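Local coordinates for protein cysteine synthase (Fusobacterium nucleatum subsp. nucleatum strain ATCC 25586, PDB 5XEM) that produces hydrogen sulfide by pyridoxal 5'-phosphate-dependent beta-replacement, forming L-lanthionine, and probably also makes L-cysteine from O-acetyl-L-serine and sulfide, at residues 92-98 with 113-119; 9-14 with 83-88; 221-225 with 269-274. One frame throughout, in Å; residues are numbered along the deposited sequence.

Interaction 1 (92-98 with 113-119); sequences LKIVMPD and TEVILTD. With ACT (acetate ion), chain E.
Lys93 NZ, at the end of an extended chain lying alongside Glu114, is held from several directions. Its salt bridge to Glu114 OE1 is long, at 3.8 Å between NZ and OE1, and the closer link is a water that accepts from NZ at 2.9 Å and donates to Glu114 OE2. Glu138 forms a further salt bridge to NZ.

Between the two strands, the backbones are knit by six hydrogen bonds running from Leu92 O to Asp98 N; the shortest, Ile116 N to Ile94 O, measures 2.8 Å. The strands diverge by 31° from strict parallelism, the usual twist of a sheet. Just before the second strand, Thr113 OG1 stands beside the backbone N (chi1 -46°), leaving CG2 anti to it, which sets the methyl between two neighbours across the gap. It presses on Ile94 CG1 at 3.5 Å, tighter than usual for carbons, and also touches Leu92 CD2; OG1 bonds instead to Met108 O.

On the face bearing Ile94 and Val115, Met96 in one of its two conformers brings CE near Val115 CG1, and helix 103-110 packs there through Met108 and Ile105. On the reverse face Val95 CG1 meets Thr118 CG2 at 3.7 Å, the two side chains crossing almost perpendicularly, with Leu134 and Cys127 of helix 123-136 laid over them. Strand 92-97, helix 103-110 and strand 114-118 form a beta-alpha-beta crossover, with helix 123-136 on the other face of the sheet, as in Rossmann-like open alpha/beta sheets.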
loop_
_atom_site.group_PDB
_atom_site.type_symbol
_atom_site.label_atom_id
_atom_site.label_comp_id
_atom_site.label_asym_id
_atom_site.label_seq_id
_atom_site.Cartn_x
_atom_site.Cartn_y
_atom_site.Cartn_z
ATOM N N LEU A 92 22.464 -3.064 2.218
ATOM C CA LEU A 92 21.813 -2.587 3.442
ATOM C C LEU A 92 21.811 -3.732 4.467
ATOM O O LEU A 92 21.527 -4.893 4.104
ATOM C CB LEU A 92 20.359 -2.174 3.137
ATOM C CG LEU A 92 19.492 -1.714 4.334
ATOM C CD1 LEU A 92 20.042 -0.426 4.959
ATOM C CD2 LEU A 92 18.030 -1.526 3.909
ATOM N N LYS A 93 22.166 -3.410 5.706
ATOM C CA LYS A 93 22.016 -4.287 6.859
ATOM C C LYS A 93 21.150 -3.554 7.871
ATOM O O LYS A 93 21.364 -2.374 8.133
ATOM C CB LYS A 93 23.375 -4.635 7.476
ATOM C CG LYS A 93 24.341 -5.361 6.563
ATOM C CD LYS A 93 25.560 -5.828 7.341
ATOM C CE LYS A 93 26.516 -6.574 6.428
ATOM N NZ LYS A 93 27.461 -7.454 7.189
ATOM N N ILE A 94 20.144 -4.247 8.409
ATOM C CA ILE A 94 19.227 -3.668 9.351
ATOM C C ILE A 94 19.243 -4.486 10.647
ATOM O O ILE A 94 19.337 -5.712 10.613
ATOM C CB ILE A 94 17.805 -3.636 8.759
ATOM C CG1 ILE A 94 17.726 -2.602 7.624
ATOM C CG2 ILE A 94 16.779 -3.420 9.850
ATOM C CD1 ILE A 94 17.828 -1.176 8.067
ATOM N N VAL A 95 19.198 -3.794 11.771
ATOM C CA VAL A 95 19.041 -4.426 13.092
ATOM C C VAL A 95 17.704 -4.032 13.643
ATOM O O VAL A 95 17.376 -2.833 13.701
ATOM C CB VAL A 95 20.125 -4.023 14.099
ATOM C CG1 VAL A 95 19.957 -4.817 15.387
ATOM C CG2 VAL A 95 21.513 -4.259 13.494
ATOM N N MET A 96 16.931 -5.029 14.077
ATOM C CA MET A 96 15.570 -4.807 14.554
ATOM C C MET A 96 15.263 -5.700 15.755
ATOM O O MET A 96 15.842 -6.776 15.867
ATOM C CB MET A 96 14.586 -5.134 13.422
ATOM C CG MET A 96 13.132 -4.751 13.676
ATOM S SD MET A 96 12.080 -5.001 12.225
ATOM C CE MET A 96 12.450 -6.729 11.915
ATOM N N PRO A 97 14.328 -5.272 16.619
ATOM C CA PRO A 97 13.891 -6.183 17.683
ATOM C C PRO A 97 13.074 -7.355 17.133
ATOM O O PRO A 97 12.247 -7.158 16.245
ATOM C CB PRO A 97 12.975 -5.304 18.546
ATOM C CG PRO A 97 13.307 -3.904 18.202
ATOM C CD PRO A 97 13.672 -3.964 16.741
ATOM N N ASP A 98 13.278 -8.538 17.710
ATOM C CA ASP A 98 12.495 -9.732 17.380
ATOM C C ASP A 98 11.012 -9.734 17.815
ATOM O O ASP A 98 10.316 -10.699 17.538
ATOM C CB ASP A 98 13.215 -10.990 17.905
ATOM C CG ASP A 98 13.308 -11.045 19.442
ATOM O OD1 ASP A 98 12.529 -10.339 20.128
ATOM O OD2 ASP A 98 14.166 -11.787 19.953
ATOM N N THR A 113 17.323 -6.897 1.848
ATOM C CA THR A 113 17.969 -6.485 3.086
ATOM C C THR A 113 18.501 -7.686 3.845
ATOM O O THR A 113 17.872 -8.749 3.849
ATOM C CB THR A 113 16.985 -5.740 4.006
ATOM O OG1 THR A 113 16.266 -4.772 3.250
ATOM C CG2 THR A 113 17.721 -5.030 5.168
ATOM N N GLU A 114 19.657 -7.533 4.491
ATOM C CA GLU A 114 20.055 -8.477 5.536
ATOM C C GLU A 114 19.529 -7.989 6.885
ATOM O O GLU A 114 19.823 -6.865 7.286
ATOM C CB GLU A 114 21.575 -8.626 5.605
ATOM C CG GLU A 114 22.005 -9.685 6.614
ATOM C CD GLU A 114 23.493 -9.676 6.889
ATOM O OE1 GLU A 114 24.267 -9.192 6.038
ATOM O OE2 GLU A 114 23.898 -10.173 7.961
ATOM N N VAL A 115 18.759 -8.835 7.583
ATOM C CA VAL A 115 18.049 -8.449 8.805
ATOM C C VAL A 115 18.672 -9.208 9.978
ATOM O O VAL A 115 18.789 -10.426 9.932
ATOM C CB VAL A 115 16.533 -8.719 8.722
ATOM C CG1 VAL A 115 15.831 -8.355 10.040
ATOM C CG2 VAL A 115 15.903 -7.939 7.561
ATOM N N ILE A 116 19.123 -8.471 10.992
ATOM C CA ILE A 116 19.754 -9.025 12.196
ATOM C C ILE A 116 18.842 -8.658 13.366
ATOM O O ILE A 116 18.399 -7.500 13.479
ATOM C CB ILE A 116 21.145 -8.414 12.408
ATOM C CG1 ILE A 116 22.086 -8.884 11.301
ATOM C CG2 ILE A 116 21.702 -8.781 13.779
ATOM C CD1 ILE A 116 23.179 -7.916 10.981
ATOM N N LEU A 117 18.538 -9.634 14.218
ATOM C CA LEU A 117 17.551 -9.439 15.265
ATOM C C LEU A 117 18.216 -9.350 16.622
ATOM O O LEU A 117 19.201 -10.027 16.862
ATOM C CB LEU A 117 16.560 -10.604 15.307
ATOM C CG LEU A 117 15.775 -10.861 14.023
ATOM C CD1 LEU A 117 14.939 -12.137 14.176
ATOM C CD2 LEU A 117 14.897 -9.666 13.689
ATOM N N THR A 118 17.661 -8.513 17.484
ATOM C CA THR A 118 18.062 -8.470 18.879
ATOM C C THR A 118 16.854 -8.743 19.767
ATOM O O THR A 118 15.684 -8.614 19.352
ATOM C CB THR A 118 18.670 -7.100 19.241
ATOM O OG1 THR A 118 17.741 -6.075 18.897
ATOM C CG2 THR A 118 19.980 -6.883 18.494
ATOM N N ASP A 119 17.149 -9.079 21.018
ATOM C CA ASP A 119 16.124 -9.373 22.004
ATOM C C ASP A 119 15.181 -8.184 22.177
ATOM O O ASP A 119 15.583 -7.117 22.633
ATOM C CB ASP A 119 16.822 -9.726 23.333
ATOM C CG ASP A 119 15.955 -10.514 24.265
ATOM O OD1 ASP A 119 14.718 -10.297 24.265
ATOM O OD2 ASP A 119 16.510 -11.353 25.015
HETATM C C ACT E . 20.073 -4.687 -0.257
HETATM O O ACT E . 20.127 -5.421 -1.293
HETATM O OXT ACT E . 20.802 -4.959 0.732
HETATM C CH3 ACT E . 19.133 -3.501 -0.237
HETATM O O HOH W 1 26.468 -9.142 9.334
HETATM O O HOH W 2 14.028 -12.772 22.599
#

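Interaction 2 (9-14 with 83-88); sequences SVIDLI and MICAVK
The 3-10 turn of residues 10-13 sits beside the last turns of helix 76-88, Ile11 and Ile84 approaching to 6.6 Å between their CA atoms, and no hydrogen bond crosses the gap. The turn is stiffened from within: Ser9 N donates to Asp12 OD2 at 3.0 Å, Asp12 N returns a backbone bond to Ser9 O, and Ser9 OG weakly accepts from the amide of Ile11.

Val10 and Ile11 of the turn, with Ile14 just after it, offer their aliphatic side chains to the helix. Val10 sends its CG2 branch against Val87 CG2, 3.6 Å away, and the same methyl also rests on Met83 CG. Ile11 keeps its chain extended (chi2 177°), which carries CD1 beyond the turn to Val87 CG1 at 3.8 Å. That methyl also meets Lys88 CE, the two chains crossing nearly at right angles; the lysine then bends at its last torsion (chi4 -78°) and its NZ pairs with Glu58.

Helix 76-88 is one of the helices flanking the four-stranded parallel sheet of this cysteine synthase fold, and its first residue, Asn76, binds the cofactor. Residues 9-14, in the loop between strands 6-7 and 19-21, pack on the C-terminal turns of the helix, at the end away from Asn76.

Further along the segment, Ile14 CD1 and Met83 CE reach tip to tip at 4.1 Å, and Ile84 CD1 meets Ile14 CD1 crosswise at 4.0 Å. Leu51 of helix 46-60 touches both Ile11 and Ile84, while Val10 and Val87 pack against Glu263 of the second subunit.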
loop_
_atom_site.group_PDB
_atom_site.type_symbol
_atom_site.label_atom_id
_atom_site.label_comp_id
_atom_site.label_asym_id
_atom_site.label_seq_id
_atom_site.Cartn_x
_atom_site.Cartn_y
_atom_site.Cartn_z
ATOM N N SER A 9 11.429 6.192 -11.049
ATOM C CA SER A 9 11.540 5.041 -10.161
ATOM C C SER A 9 10.558 5.225 -9.023
ATOM O O SER A 9 9.911 6.277 -8.885
ATOM C CB SER A 9 12.954 4.922 -9.591
ATOM O OG SER A 9 13.134 5.919 -8.583
ATOM N N VAL A 10 10.458 4.200 -8.188
ATOM C CA VAL A 10 9.577 4.308 -7.010
ATOM C C VAL A 10 9.974 5.465 -6.078
ATOM O O VAL A 10 9.153 5.986 -5.323
ATOM C CB VAL A 10 9.471 2.976 -6.229
ATOM C CG1 VAL A 10 8.767 1.900 -7.077
ATOM C CG2 VAL A 10 10.825 2.494 -5.727
ATOM N N ILE A 11 11.239 5.877 -6.120
ATOM C CA ILE A 11 11.655 7.044 -5.331
ATOM C C ILE A 11 10.814 8.264 -5.639
ATOM O O ILE A 11 10.533 9.077 -4.755
ATOM C CB ILE A 11 13.152 7.384 -5.553
ATOM C CG1 ILE A 11 14.006 6.213 -5.053
ATOM C CG2 ILE A 11 13.491 8.747 -4.897
ATOM C CD1 ILE A 11 15.516 6.358 -5.257
ATOM N N ASP A 12 10.381 8.401 -6.892
ATOM C CA ASP A 12 9.581 9.560 -7.265
ATOM C C ASP A 12 8.152 9.536 -6.706
ATOM O O ASP A 12 7.451 10.549 -6.731
ATOM C CB ASP A 12 9.549 9.734 -8.796
ATOM C CG ASP A 12 10.930 9.906 -9.383
ATOM O OD1 ASP A 12 11.659 10.831 -8.970
ATOM O OD2 ASP A 12 11.317 9.087 -10.220
ATOM N N LEU A 13 7.706 8.396 -6.187
ATOM C CA LEU A 13 6.383 8.306 -5.577
ATOM C C LEU A 13 6.336 8.715 -4.092
ATOM O O LEU A 13 5.266 8.730 -3.489
ATOM C CB LEU A 13 5.839 6.893 -5.712
ATOM C CG LEU A 13 5.893 6.283 -7.124
ATOM C CD1 LEU A 13 5.272 4.885 -7.126
ATOM C CD2 LEU A 13 5.248 7.207 -8.128
ATOM N N ILE A 14 7.491 9.005 -3.508
ATOM C CA ILE A 14 7.605 9.366 -2.099
ATOM C C ILE A 14 7.029 10.771 -1.935
ATOM O O ILE A 14 7.333 11.682 -2.721
ATOM C CB ILE A 14 9.064 9.293 -1.596
ATOM C CG1 ILE A 14 9.562 7.838 -1.663
ATOM C CG2 ILE A 14 9.194 9.817 -0.149
ATOM C CD1 ILE A 14 11.063 7.650 -1.403
ATOM N N MET A 83 13.844 -0.207 0.250
ATOM C CA MET A 83 13.248 0.097 -1.056
ATOM C C MET A 83 14.184 1.038 -1.809
ATOM O O MET A 83 14.490 0.833 -2.997
ATOM C CB MET A 83 11.884 0.726 -0.852
ATOM C CG MET A 83 11.217 1.181 -2.127
ATOM S SD MET A 83 9.702 2.099 -1.805
ATOM C CE MET A 83 10.431 3.582 -1.105
ATOM N N ILE A 84 14.670 2.071 -1.121
ATOM C CA ILE A 84 15.564 3.027 -1.766
ATOM C C ILE A 84 16.917 2.392 -2.153
ATOM O O ILE A 84 17.416 2.603 -3.266
ATOM C CB ILE A 84 15.734 4.269 -0.914
ATOM C CG1 ILE A 84 14.410 5.055 -0.925
ATOM C CG2 ILE A 84 16.914 5.107 -1.426
ATOM C CD1 ILE A 84 14.292 6.001 0.247
ATOM N N CYS A 85 17.458 1.569 -1.264
ATOM C CA CYS A 85 18.732 0.874 -1.535
ATOM C C CYS A 85 18.591 -0.150 -2.655
ATOM O O CYS A 85 19.543 -0.375 -3.420
ATOM C CB CYS A 85 19.278 0.222 -0.284
ATOM S SG CYS A 85 19.922 1.416 0.922
ATOM N N ALA A 86 17.395 -0.749 -2.792
ATOM C CA ALA A 86 17.168 -1.628 -3.917
ATOM C C ALA A 86 17.326 -0.867 -5.251
ATOM O O ALA A 86 18.048 -1.348 -6.134
ATOM C CB ALA A 86 15.797 -2.310 -3.834
ATOM N N VAL A 87 16.677 0.297 -5.376
ATOM C CA VAL A 87 16.727 1.145 -6.587
ATOM C C VAL A 87 18.175 1.604 -6.856
ATOM O O VAL A 87 18.678 1.576 -7.998
ATOM C CB VAL A 87 15.825 2.397 -6.410
ATOM C CG1 VAL A 87 16.047 3.410 -7.521
ATOM C CG2 VAL A 87 14.365 1.999 -6.343
ATOM N N LYS A 88 18.835 2.045 -5.797
ATOM C CA LYS A 88 20.201 2.618 -5.889
ATOM C C LYS A 88 21.350 1.593 -5.864
ATOM O O LYS A 88 22.534 1.966 -5.999
ATOM C CB LYS A 88 20.371 3.634 -4.750
ATOM C CG LYS A 88 19.529 4.894 -4.905
ATOM C CD LYS A 88 19.713 5.830 -3.714
ATOM C CE LYS A 88 18.989 7.166 -3.927
ATOM N NZ LYS A 88 19.752 8.069 -4.837
#

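Interaction 3 (221-225 with 269-274); sequences KIQGM and ISTGAT. With PLP (pyridoxal-5'-phosphate), chain D; 85F ((2R)-2-azanyl-3-[(2R)-2-azanyl-3-oxidanyl-3-oxidanylidene-propyl]sulfanyl-propanoic acid), chain C.
Two sets of torsions bring Ser270 and Met225 together: chi1 of 77° swings Ser270 OG between its amide and carbonyl carbon, toward the cofactor, and chi1 of -85° with an extended chi2 of 170° carries Met225 SD to the serine. Ser270 CB is thereby backed by Met225 SD at 3.5 Å, while Ser270 OG donates to N1 of pyridoxal phosphate at 2.6 Å. Because the serine is the donor, the ring nitrogen acts as an acceptor, consistent with an unprotonated pyridine.

No direct hydrogen bond joins the loop to the helix; a water does so, donating to Gln223 O and accepting from Ser270 N at 2.9 Å. Van der Waals contacts do the rest. Ile222 CG2 settles on the helix backbone at Ser270 CA, 3.6 Å away, and on Ala273 CB, and Ile269 CD1 lies against Gln223 NE2. The other amide atom, Gln223 OE1, is taken by the backbone of Ser101. Within the helix, Ser270 O accepts from both the amide and the hydroxyl of Thr274, which arrive from opposite faces of the carbonyl plane.

A type II turn from Ile222 to Met225, with Gly224 at its third position, brings the loop over the cofactor. Gly224 O stands above the ring face, 3.3 Å from C4 of pyridoxal phosphate. Lanthionine NZ2 donates to Gly224 O at 2.8 Å, and Met225 O takes a weaker bond from that amine. Ser228 and Gln146 are among the residues that grip the ligand further. A serine at the pyridine nitrogen, near the start of a helix, is characteristic of the active site of fold-type II pyridoxal phosphate enzymes such as cysteine synthases.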
loop_
_atom_site.group_PDB
_atom_site.type_symbol
_atom_site.label_atom_id
_atom_site.label_comp_id
_atom_site.label_asym_id
_atom_site.label_seq_id
_atom_site.Cartn_x
_atom_site.Cartn_y
_atom_site.Cartn_z
ATOM N N LYS A 221 2.290 -1.967 23.034
ATOM C CA LYS A 221 2.003 -2.697 21.783
ATOM C C LYS A 221 1.800 -1.749 20.594
ATOM O O LYS A 221 1.369 -2.196 19.508
ATOM C CB LYS A 221 0.751 -3.560 21.969
ATOM C CG LYS A 221 0.874 -4.578 23.093
ATOM C CD LYS A 221 -0.378 -5.423 23.273
ATOM C CE LYS A 221 -0.226 -6.353 24.467
ATOM N NZ LYS A 221 -1.496 -7.076 24.745
ATOM N N ILE A 222 2.078 -0.463 20.772
ATOM C CA ILE A 222 1.826 0.517 19.695
ATOM C C ILE A 222 3.096 0.566 18.850
ATOM O O ILE A 222 3.947 1.461 18.992
ATOM C CB ILE A 222 1.416 1.908 20.207
ATOM C CG1 ILE A 222 0.270 1.788 21.243
ATOM C CG2 ILE A 222 1.057 2.830 19.038
ATOM C CD1 ILE A 222 -0.126 3.097 21.904
ATOM N N GLN A 223 3.216 -0.424 17.969
ATOM C CA GLN A 223 4.449 -0.625 17.201
ATOM C C GLN A 223 4.906 0.615 16.458
ATOM O O GLN A 223 4.107 1.256 15.768
ATOM C CB GLN A 223 4.285 -1.797 16.226
ATOM C CG GLN A 223 3.990 -3.121 16.891
ATOM C CD GLN A 223 3.961 -4.291 15.906
ATOM O OE1 GLN A 223 4.796 -4.374 14.980
ATOM N NE2 GLN A 223 3.010 -5.217 16.112
ATOM N N GLY A 224 6.200 0.949 16.579
ATOM C CA GLY A 224 6.747 2.148 15.940
ATOM C C GLY A 224 6.798 3.335 16.899
ATOM O O GLY A 224 7.720 4.184 16.844
ATOM N N MET A 225 5.834 3.411 17.803
ATOM C CA MET A 225 5.860 4.519 18.777
ATOM C C MET A 225 6.665 4.090 20.020
ATOM O O MET A 225 7.100 2.941 20.133
ATOM C CB MET A 225 4.444 4.946 19.129
ATOM C CG MET A 225 3.858 5.944 18.147
ATOM S SD MET A 225 2.106 6.280 18.356
ATOM C CE MET A 225 2.119 6.863 20.078
ATOM N N ILE A 269 -1.133 0.533 13.873
ATOM C CA ILE A 269 -1.517 0.635 15.275
ATOM C C ILE A 269 -1.287 2.041 15.765
ATOM O O ILE A 269 -2.108 2.604 16.497
ATOM C CB ILE A 269 -0.767 -0.380 16.158
ATOM C CG1 ILE A 269 -0.919 -1.828 15.651
ATOM C CG2 ILE A 269 -1.282 -0.304 17.602
ATOM C CD1 ILE A 269 0.182 -2.802 16.101
ATOM N N SER A 270 -0.158 2.631 15.377
ATOM C CA SER A 270 0.128 4.013 15.770
ATOM C C SER A 270 -0.864 5.014 15.200
ATOM O O SER A 270 -1.070 6.082 15.796
ATOM C CB SER A 270 1.579 4.420 15.448
ATOM O OG SER A 270 1.779 4.703 14.085
ATOM N N THR A 271 -1.460 4.719 14.042
ATOM C CA THR A 271 -2.502 5.576 13.498
ATOM C C THR A 271 -3.747 5.506 14.397
ATOM O O THR A 271 -4.368 6.539 14.645
ATOM C CB THR A 271 -2.896 5.177 12.052
ATOM O OG1 THR A 271 -1.757 5.372 11.185
ATOM C CG2 THR A 271 -4.081 5.977 11.563
ATOM N N GLY A 272 -4.085 4.309 14.867
ATOM C CA GLY A 272 -5.168 4.163 15.843
ATOM C C GLY A 272 -4.891 4.956 17.111
ATOM O O GLY A 272 -5.769 5.645 17.619
ATOM N N ALA A 273 -3.665 4.879 17.591
ATOM C CA ALA A 273 -3.250 5.609 18.809
ATOM C C ALA A 273 -3.349 7.116 18.645
ATOM O O ALA A 273 -3.936 7.814 19.503
ATOM C CB ALA A 273 -1.843 5.186 19.196
ATOM N N THR A 274 -2.791 7.625 17.538
ATOM C CA THR A 274 -2.748 9.054 17.251
ATOM C C THR A 274 -4.141 9.616 16.982
ATOM O O THR A 274 -4.512 10.697 17.487
ATOM C CB THR A 274 -1.793 9.342 16.070
ATOM O OG1 THR A 274 -0.522 8.773 16.373
ATOM C CG2 THR A 274 -1.654 10.835 15.805
HETATM N N1 PLP D . 4.360 4.985 13.804
HETATM C C2 PLP D . 5.057 4.028 13.171
HETATM C C2A PLP D . 4.320 2.873 12.492
HETATM C C3 PLP D . 6.461 4.083 13.100
HETATM O O3 PLP D . 7.143 3.113 12.440
HETATM C C4 PLP D . 7.147 5.132 13.706
HETATM C C4A PLP D . 8.662 5.227 13.659
HETATM C C5 PLP D . 6.386 6.115 14.355
HETATM C C6 PLP D . 4.996 6.011 14.375
HETATM C C5A PLP D . 7.011 7.311 15.039
HETATM O O4P PLP D . 7.548 8.243 14.033
HETATM P P PLP D . 8.819 9.213 14.322
HETATM O O1P PLP D . 8.933 10.162 13.264
HETATM O O2P PLP D . 9.933 8.296 14.461
HETATM O O3P PLP D . 8.519 9.794 15.658
HETATM N N 85F C . 9.296 4.065 13.731
HETATM C CA 85F C . 10.773 4.013 13.765
HETATM C CB 85F C . 11.268 3.686 15.192
HETATM S SG 85F C . 11.034 5.004 16.360
HETATM C CD 85F C . 11.788 4.452 17.906
HETATM C CE 85F C . 11.159 3.172 18.517
HETATM N NZ2 85F C . 9.696 3.269 18.599
HETATM C CZ1 85F C . 11.730 3.012 19.952
HETATM O OH1 85F C . 11.178 2.122 20.665
HETATM O OH2 85F C . 12.674 3.748 20.356
HETATM C C 85F C . 11.309 2.989 12.788
HETATM O OXT 85F C . 10.584 2.698 11.825
HETATM O O 85F C . 12.465 2.541 12.994
HETATM O O HOH W 3 1.844 0.957 14.200
#

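Along the chain the contacts come in series: interaction 2 closes at the end of helix 76-88, interaction 1 opens soon after on the next strand, and interaction 3 comes much later. The first two touch, Leu92 CB lying 4.2 Å from Cys85 SG, although their centres are 21 Å apart; both strands of interaction 1 belong to the four-stranded parallel sheet, which helix 76-88 of interaction 2 flanks. Interactions 2 and 3 lie on opposite sides of the chain's centre, while 1 and 3 stay about 8 Å apart at their nearest atoms. Interaction 3 holds cofactor and lanthionine directly, interaction 1 comes within about 7 Å of the lanthionine through the Pro97 side chain, and interaction 2 is peripheral packing.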